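Local coordinates for putative ABC transporter, ATP-binding protein ComA (Streptococcus mutans, PDB 3K8U) that is a putative ATP-binding cassette transporter whose C39-family peptidase domain, of the papain-like clan, is the part modelled here, at residues S31-I35 and A36-E40. Sequence-based numbering, arbitrary orientation.
Sequences SNYSI and AYLRE
Ser34 OG accepts from Tyr37 N at 3.1 Å, a moderately bent bond of 150° that gives a first-turn amide an acceptor in place of a preceding turn of helix. A chi1 of 69° tucks the hydroxyl over the residue's own backbone, facing the first turn. The carbonyl of Ser34 joins in as well: Ser34 O accepts from Leu38 N at 3.1 Å, and one residue on, Ile35 O takes Arg39 N at 2.8 Å. This is a serine N-cap, here ending the loop after helix 17-28 and starting helix 35-41 at the surface of the C39 peptidase domain. Across the cap, with Tyr33 before it and Tyr37 after it, the two tyrosine side chains run alongside each other, their ring planes 21° apart but offset so that little of one lies over the other; Tyr33 CD1 meets Tyr37 CE2 at 3.7 Å. Tyr33 CB also rests on Leu38 CG, 3.9 Å away, and Leu38 continues inward onto Leu22 and Ala23 of helix 17-28. Arg39 bends at chi3, bringing NH2 within 3.6 Å of Ile35 CG2, while its NE forms a salt bridge with Asp16 OD1.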
loop_
_atom_site.group_PDB
_atom_site.type_symbol
_atom_site.label_atom_id
_atom_site.label_comp_id
_atom_site.label_asym_id
_atom_site.label_seq_id
_atom_site.Cartn_x
_atom_site.Cartn_y
_atom_site.Cartn_z
ATOM N N SER A 31 -1.178 -5.602 -14.517
ATOM C CA SER A 31 -1.503 -6.962 -14.081
ATOM C C SER A 31 -2.690 -6.995 -13.123
ATOM O O SER A 31 -2.767 -6.198 -12.188
ATOM C CB SER A 31 -0.291 -7.617 -13.417
ATOM O OG SER A 31 0.773 -7.786 -14.335
ATOM N N ASN A 32 -3.618 -7.915 -13.364
ATOM C CA ASN A 32 -4.794 -8.051 -12.512
ATOM C C ASN A 32 -4.799 -9.380 -11.762
ATOM O O ASN A 32 -4.877 -10.452 -12.368
ATOM C CB ASN A 32 -6.082 -7.890 -13.327
ATOM C CG ASN A 32 -6.374 -6.440 -13.681
ATOM O OD1 ASN A 32 -5.514 -5.724 -14.197
ATOM N ND2 ASN A 32 -7.596 -5.999 -13.397
ATOM N N TYR A 33 -4.677 -9.296 -10.440
ATOM C CA TYR A 33 -4.672 -10.471 -9.578
ATOM C C TYR A 33 -5.771 -10.341 -8.532
ATOM O O TYR A 33 -5.963 -9.273 -7.942
ATOM C CB TYR A 33 -3.320 -10.627 -8.880
ATOM C CG TYR A 33 -2.166 -10.859 -9.824
ATOM C CD1 TYR A 33 -1.969 -12.102 -10.422
ATOM C CD2 TYR A 33 -1.273 -9.831 -10.128
ATOM C CE1 TYR A 33 -0.914 -12.316 -11.302
ATOM C CE2 TYR A 33 -0.215 -10.035 -11.005
ATOM C CZ TYR A 33 -0.043 -11.278 -11.588
ATOM O OH TYR A 33 0.999 -11.483 -12.459
ATOM N N SER A 34 -6.477 -11.439 -8.295
ATOM C CA SER A 34 -7.566 -11.461 -7.326
ATOM C C SER A 34 -7.055 -11.412 -5.897
ATOM O O SER A 34 -5.935 -11.832 -5.612
ATOM C CB SER A 34 -8.392 -12.735 -7.496
ATOM O OG SER A 34 -7.648 -13.875 -7.093
ATOM N N ILE A 35 -7.902 -10.921 -4.999
ATOM C CA ILE A 35 -7.565 -10.842 -3.583
ATOM C C ILE A 35 -7.347 -12.245 -3.012
ATOM O O ILE A 35 -6.393 -12.476 -2.270
ATOM C CB ILE A 35 -8.670 -10.096 -2.795
ATOM C CG1 ILE A 35 -8.566 -8.588 -3.073
ATOM C CG2 ILE A 35 -8.563 -10.374 -1.299
ATOM C CD1 ILE A 35 -9.584 -7.755 -2.327
ATOM N N ALA A 36 -8.201 -13.192 -3.402
ATOM C CA ALA A 36 -8.089 -14.565 -2.908
ATOM C C ALA A 36 -6.737 -15.178 -3.267
ATOM O O ALA A 36 -6.131 -15.887 -2.460
ATOM C CB ALA A 36 -9.233 -15.425 -3.458
ATOM N N TYR A 37 -6.265 -14.891 -4.476
ATOM C CA TYR A 37 -4.981 -15.404 -4.948
ATOM C C TYR A 37 -3.813 -14.769 -4.192
ATOM O O TYR A 37 -2.904 -15.469 -3.741
ATOM C CB TYR A 37 -4.840 -15.138 -6.447
ATOM C CG TYR A 37 -3.529 -15.576 -7.063
ATOM C CD1 TYR A 37 -3.202 -16.927 -7.173
ATOM C CD2 TYR A 37 -2.629 -14.638 -7.569
ATOM C CE1 TYR A 37 -2.015 -17.334 -7.778
ATOM C CE2 TYR A 37 -1.440 -15.032 -8.173
ATOM C CZ TYR A 37 -1.140 -16.379 -8.276
ATOM O OH TYR A 37 0.033 -16.773 -8.877
ATOM N N LEU A 38 -3.841 -13.447 -4.054
ATOM C CA LEU A 38 -2.772 -12.736 -3.356
ATOM C C LEU A 38 -2.770 -13.020 -1.861
ATOM O O LEU A 38 -1.718 -12.998 -1.222
ATOM C CB LEU A 38 -2.849 -11.230 -3.626
ATOM C CG LEU A 38 -2.627 -10.844 -5.091
ATOM C CD1 LEU A 38 -2.685 -9.338 -5.243
ATOM C CD2 LEU A 38 -1.280 -11.373 -5.565
ATOM N N ARG A 39 -3.943 -13.315 -1.309
ATOM C CA ARG A 39 -4.066 -13.634 0.111
ATOM C C ARG A 39 -3.249 -14.894 0.384
ATOM O O ARG A 39 -2.536 -14.985 1.387
ATOM C CB ARG A 39 -5.533 -13.884 0.476
ATOM C CG ARG A 39 -5.784 -14.103 1.966
ATOM C CD ARG A 39 -7.193 -14.626 2.229
ATOM N NE ARG A 39 -8.225 -13.717 1.737
ATOM C CZ ARG A 39 -9.157 -14.046 0.847
ATOM N NH1 ARG A 39 -9.198 -15.272 0.336
ATOM N NH2 ARG A 39 -10.069 -13.155 0.489
ATOM N N GLU A 40 -3.355 -15.859 -0.527
ATOM C CA GLU A 40 -2.627 -17.118 -0.410
ATOM C C GLU A 40 -1.123 -16.925 -0.634
ATOM O O GLU A 40 -0.305 -17.439 0.135
ATOM C CB GLU A 40 -3.201 -18.147 -1.396
ATOM C CG GLU A 40 -2.427 -19.466 -1.496
ATOM C CD GLU A 40 -2.270 -20.187 -0.166
ATOM O OE1 GLU A 40 -3.152 -20.056 0.712
ATOM O OE2 GLU A 40 -1.255 -20.900 -0.002
#